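Local coordinates for globin (Geobacter sulfurreducens, PDB 2W31), which carries a bis-histidyl, six-coordinate heme as the globin domain of a membrane-bound globin-coupled sensor and probably binds oxygen, at residues F25-A28 / E29-E33; Q60-K63 / Q64-D68. All blocks are in the same frame, centred on the assembly; numbering follows the deposited sequence.

Contact 1: F25-A28 / E29-E33; sequences FPLA and ETNKE
F25 O accepts a backbone hydrogen bond of 2.8 Å from E29 N in the short helix 25-30. This is a helix-to-helix junction of the globin fold: helix 25-30 ends here and helix 32-44 begins. T30 N repeats the pattern one residue on, at 2.9 Å from P26 O. N31 N still bonds to L27 O at 3.0 Å, but the bond is bent to 140°. N31 N also makes a weak bond to A28 O. N31 is the first residue to leave helical geometry, and it stands just before helix 32-44.

T30 adds a side-chain bond. With chi1 at -70°, OG1 stands beside its own backbone N and turns back to the preceding helical turn. There it donates to P26 O at 3.0 Å, from above the carbonyl plane. T30 N comes from the other face of that plane, so two donors grip one oxygen. OG1 also bonds to a glycerol, probably from the crystallisation liquor.

Nonpolar contact is modest. F25 CE2 lies 3.9 Å from E29 CB, which meets the ring at a slant. The ring and the E29 carboxylate are nearly parallel, 14° apart. A28 is buried on F70 and F74, while L27 packs on I117 and F122.

Charges form a small network on the outside. The K32 chain bends at its last torsion, and NZ bridges two glutamates. It meets E29 OE2 at 3.0 Å. The second salt bridge, K32 NZ to E33 OE2, is 2.9 Å long, and NZ approaches both oxygens from above their carboxylate planes.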
# COMPACT_ATOMS: atom_id res chain seq x y z
N PHE A 25 -16.57 -10.58 -5.41
CA PHE A 25 -17.48 -9.56 -5.91
C PHE A 25 -18.78 -9.45 -5.05
O PHE A 25 -19.19 -8.33 -4.65
CB PHE A 25 -17.81 -9.75 -7.43
CG PHE A 25 -18.59 -8.61 -7.97
CD1 PHE A 25 -17.96 -7.59 -8.67
CD2 PHE A 25 -19.99 -8.52 -7.74
CE1 PHE A 25 -18.67 -6.47 -9.12
CE2 PHE A 25 -20.70 -7.42 -8.19
CZ PHE A 25 -20.04 -6.39 -8.89
N PRO A 26 -19.42 -10.60 -4.73
CA PRO A 26 -20.64 -10.49 -3.90
C PRO A 26 -20.44 -9.78 -2.56
O PRO A 26 -21.27 -8.95 -2.19
CB PRO A 26 -21.08 -11.96 -3.71
CG PRO A 26 -20.52 -12.70 -4.90
CD PRO A 26 -19.17 -12.00 -5.14
N LEU A 27 -19.35 -10.07 -1.86
CA LEU A 27 -19.07 -9.36 -0.62
C LEU A 27 -18.79 -7.89 -0.78
O LEU A 27 -19.24 -7.05 0.01
CB LEU A 27 -17.91 -10.02 0.11
CG LEU A 27 -18.32 -11.21 0.96
CD1 LEU A 27 -17.09 -11.94 1.46
CD2 LEU A 27 -19.26 -10.79 2.14
N ALA A 28 -18.04 -7.56 -1.83
CA ALA A 28 -17.75 -6.15 -2.10
C ALA A 28 -19.02 -5.40 -2.42
O ALA A 28 -19.25 -4.29 -1.91
CB ALA A 28 -16.73 -6.01 -3.21
N GLU A 29 -19.88 -6.02 -3.23
CA GLU A 29 -21.13 -5.40 -3.60
C GLU A 29 -22.06 -5.22 -2.39
O GLU A 29 -22.62 -4.16 -2.20
CB GLU A 29 -21.80 -6.22 -4.70
CG GLU A 29 -22.76 -5.41 -5.52
CD GLU A 29 -24.13 -5.33 -4.88
OE1 GLU A 29 -24.47 -6.21 -4.04
OE2 GLU A 29 -24.87 -4.39 -5.21
N THR A 30 -22.15 -6.25 -1.56
CA THR A 30 -22.94 -6.20 -0.31
C THR A 30 -22.50 -5.04 0.60
O THR A 30 -23.35 -4.36 1.25
CB THR A 30 -22.81 -7.53 0.45
OG1 THR A 30 -23.52 -8.55 -0.28
CG2 THR A 30 -23.36 -7.45 1.89
N ASN A 31 -21.18 -4.81 0.62
CA ASN A 31 -20.54 -3.83 1.51
C ASN A 31 -20.24 -2.46 0.89
O ASN A 31 -19.61 -1.61 1.54
CB ASN A 31 -19.25 -4.43 2.06
CG ASN A 31 -19.51 -5.46 3.12
OD1 ASN A 31 -19.54 -6.66 2.85
ND2 ASN A 31 -19.73 -5.00 4.35
N LYS A 32 -20.68 -2.23 -0.34
CA LYS A 32 -20.28 -1.06 -1.09
C LYS A 32 -20.71 0.25 -0.42
O LYS A 32 -19.94 1.21 -0.40
CB LYS A 32 -20.77 -1.15 -2.55
CG LYS A 32 -22.27 -0.97 -2.81
CD LYS A 32 -22.54 -1.24 -4.30
CE LYS A 32 -23.92 -0.76 -4.75
NZ LYS A 32 -24.96 -1.59 -4.14
N GLU A 33 -21.92 0.28 0.13
CA GLU A 33 -22.40 1.50 0.80
C GLU A 33 -21.67 1.78 2.13
O GLU A 33 -21.40 2.96 2.46
CB GLU A 33 -23.94 1.47 1.02
CG GLU A 33 -24.73 1.45 -0.28
CD GLU A 33 -25.03 0.05 -0.78
OE1 GLU A 33 -24.59 -0.95 -0.16
OE2 GLU A 33 -25.74 -0.06 -1.81

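Contact 2: Q60-K63 / Q64-D68; sequences QKLK and QTHQD. With HEM (protoporphyrin IX containing Fe), chain C.
H66 and L62, one helical turn apart, meet each other and the heme on one side of the porphyrin. H66 is an axial ligand: its NE2 binds the heme iron at 2.1 Å. H93 binds the same iron, which gives the bis-histidyl coordination of this globin domain.

Two neighbours share the heme contact. L62 CD2 lies 3.7 Å from heme C3D, and its CD1 is 3.8 Å from the methyl CMD. T65 touches pyrrole A, with CG2 3.6 Å from CAA at the root of a propionate. An alanine in place of L62 would keep the backbone oxygen but lose both methyls, and would probably leave pyrrole D without its cover beside the H66 ring.

The L62 carbonyl is the second shell. H66 ND1 donates to L62 O at 2.8 Å, nearly straight at 168°, with the oxygen in the ring plane. H66 chi1 of -67° keeps CG beside the backbone N, which turns the imidazole back to that carbonyl. H66 N reaches L62 O from the opposite face of the carbonyl plane at 3.1 Å. The ND1 bond fixes the ring rotation and may make NE2 a stronger donor to the iron.

Further out, a water donates to K61 O at 2.8 Å and also hydrogen-bonds to T65 OG1. K61 is the N-cap, and D56 OD1 takes the backbone N-H groups of K61 and L62. Thus the start of helix 62-72 is tied to the chain before it. On its flank, helix 62-72 lies against helix 32-44: K63 forms a salt bridge with D37 and a cation-pi contact with Y40, Q67 packs on A36, and F39 meets the H66 ring.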
# COMPACT_ATOMS: atom_id res chain seq x y z
N GLN A 60 -23.97 15.90 -4.69
CA GLN A 60 -24.23 14.54 -4.22
C GLN A 60 -23.85 13.49 -5.26
O GLN A 60 -24.67 12.64 -5.66
CB GLN A 60 -25.69 14.38 -3.75
CG GLN A 60 -25.97 15.03 -2.39
CD GLN A 60 -25.31 14.28 -1.22
OE1 GLN A 60 -25.75 13.19 -0.84
NE2 GLN A 60 -24.25 14.87 -0.65
N LYS A 61 -22.59 13.54 -5.68
CA LYS A 61 -22.10 12.69 -6.75
C LYS A 61 -20.88 11.90 -6.32
O LYS A 61 -20.76 10.73 -6.67
CB LYS A 61 -21.73 13.52 -7.98
CG LYS A 61 -22.92 14.13 -8.69
CD LYS A 61 -22.95 13.73 -10.15
CE LYS A 61 -24.12 14.39 -10.88
NZ LYS A 61 -24.01 14.16 -12.36
N LEU A 62 -19.98 12.54 -5.57
CA LEU A 62 -18.65 11.96 -5.31
C LEU A 62 -18.64 10.68 -4.47
O LEU A 62 -17.77 9.83 -4.68
CB LEU A 62 -17.67 12.99 -4.75
CG LEU A 62 -17.24 14.10 -5.73
CD1 LEU A 62 -16.41 15.15 -5.03
CD2 LEU A 62 -16.46 13.53 -6.96
N LYS A 63 -19.56 10.54 -3.51
CA LYS A 63 -19.71 9.28 -2.77
C LYS A 63 -19.97 8.11 -3.74
O LYS A 63 -19.35 7.04 -3.63
CB LYS A 63 -20.82 9.39 -1.71
CG LYS A 63 -20.88 8.20 -0.75
CD LYS A 63 -22.04 8.30 0.25
CE LYS A 63 -21.66 8.99 1.53
NZ LYS A 63 -22.84 8.98 2.45
N GLN A 64 -20.90 8.30 -4.68
CA GLN A 64 -21.20 7.28 -5.69
C GLN A 64 -20.02 7.03 -6.63
O GLN A 64 -19.74 5.87 -6.99
CB GLN A 64 -22.42 7.71 -6.52
CG GLN A 64 -22.87 6.68 -7.56
CD GLN A 64 -23.50 5.47 -6.91
OE1 GLN A 64 -24.28 5.61 -5.96
NE2 GLN A 64 -23.16 4.28 -7.41
N THR A 65 -19.32 8.08 -7.05
CA THR A 65 -18.17 7.92 -7.93
C THR A 65 -17.07 7.03 -7.32
O THR A 65 -16.52 6.13 -7.99
CB THR A 65 -17.58 9.30 -8.28
OG1 THR A 65 -18.53 10.00 -9.09
CG2 THR A 65 -16.29 9.18 -9.04
N HIS A 66 -16.77 7.25 -6.05
CA HIS A 66 -15.74 6.45 -5.38
C HIS A 66 -16.27 5.05 -5.02
O HIS A 66 -15.51 4.05 -5.08
CB HIS A 66 -15.17 7.21 -4.20
CG HIS A 66 -14.42 8.43 -4.62
ND1 HIS A 66 -15.03 9.64 -4.87
CD2 HIS A 66 -13.11 8.60 -4.90
CE1 HIS A 66 -14.12 10.50 -5.28
NE2 HIS A 66 -12.94 9.91 -5.26
N GLN A 67 -17.59 4.95 -4.74
CA GLN A 67 -18.22 3.64 -4.50
C GLN A 67 -18.07 2.75 -5.76
O GLN A 67 -17.71 1.55 -5.68
CB GLN A 67 -19.71 3.81 -4.14
CG GLN A 67 -20.37 2.52 -3.72
CD GLN A 67 -21.81 2.75 -3.39
OE1 GLN A 67 -22.15 3.15 -2.27
NE2 GLN A 67 -22.68 2.52 -4.37
N ASP A 68 -18.30 3.35 -6.92
CA ASP A 68 -18.24 2.62 -8.20
C ASP A 68 -16.83 2.12 -8.47
O ASP A 68 -16.65 0.98 -8.91
CB ASP A 68 -18.73 3.47 -9.39
CG ASP A 68 -20.23 3.76 -9.39
OD1 ASP A 68 -21.04 3.07 -8.71
OD2 ASP A 68 -20.59 4.73 -10.12
CHA HEM C . -12.66 11.78 -8.96
CHB HEM C . -11.15 7.45 -7.49
CHC HEM C . -9.07 9.59 -3.68
CHD HEM C . -11.70 13.56 -4.54
C1A HEM C . -12.43 10.43 -8.92
C2A HEM C . -12.82 9.46 -9.92
C3A HEM C . -12.42 8.25 -9.51
C4A HEM C . -11.75 8.44 -8.23
CMA HEM C . -12.60 6.88 -10.21
CAA HEM C . -13.56 9.79 -11.26
CBA HEM C . -12.45 10.36 -12.15
CGA HEM C . -12.79 10.41 -13.63
O1A HEM C . -12.88 9.34 -14.29
O2A HEM C . -12.95 11.55 -14.15
C1B HEM C . -10.33 7.68 -6.40
C2B HEM C . -9.44 6.72 -5.77
C3B HEM C . -8.86 7.30 -4.71
C4B HEM C . -9.41 8.65 -4.61
CMB HEM C . -9.25 5.29 -6.32
CAB HEM C . -7.87 6.72 -3.71
CBB HEM C . -7.99 5.46 -3.24
C1C HEM C . -9.66 10.82 -3.53
C2C HEM C . -9.52 11.71 -2.40
C3C HEM C . -10.28 12.79 -2.62
C4C HEM C . -10.90 12.63 -3.91
CMC HEM C . -8.67 11.45 -1.15
CAC HEM C . -10.42 14.00 -1.67
CBC HEM C . -11.59 14.48 -1.25
C1D HEM C . -12.09 13.50 -5.85
C2D HEM C . -12.64 14.62 -6.62
C3D HEM C . -12.94 14.08 -8.00
C4D HEM C . -12.56 12.67 -7.94
CMD HEM C . -12.84 16.05 -6.12
CAD HEM C . -13.56 14.83 -9.21
CBD HEM C . -12.56 15.71 -9.93
CGD HEM C . -13.33 16.64 -10.85
O1D HEM C . -14.17 17.44 -10.36
O2D HEM C . -13.09 16.58 -12.07
NA HEM C . -11.79 9.78 -7.88
NB HEM C . -10.28 8.84 -5.68
NC HEM C . -10.53 11.40 -4.45
ND HEM C . -12.06 12.39 -6.67
FE HEM C . -11.17 10.59 -6.15
O HOH W 1 -21.57 9.94 -9.24

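Overall arrangement
Contact 1 comes first along the chain and closes before contact 2 opens. Their centres are about 15 Å apart, within the one Protoglobin domain. Contact 1 spans the junction of helices 25-30 and 32-44. Contact 2 takes in the start of helix 62-72, the globin E helix that carries one iron ligand, and the two residues before it. The two contacts touch directly where K32 O and E33 CA each lie 3.5 Å from Q67 OE1. F25 and A28 also rest on the later part of helix 62-72, at V71 and F70. Contact 1 therefore lies at the surface beside the heme-binding helix, while contact 2 supplies the H66 ligand to the iron.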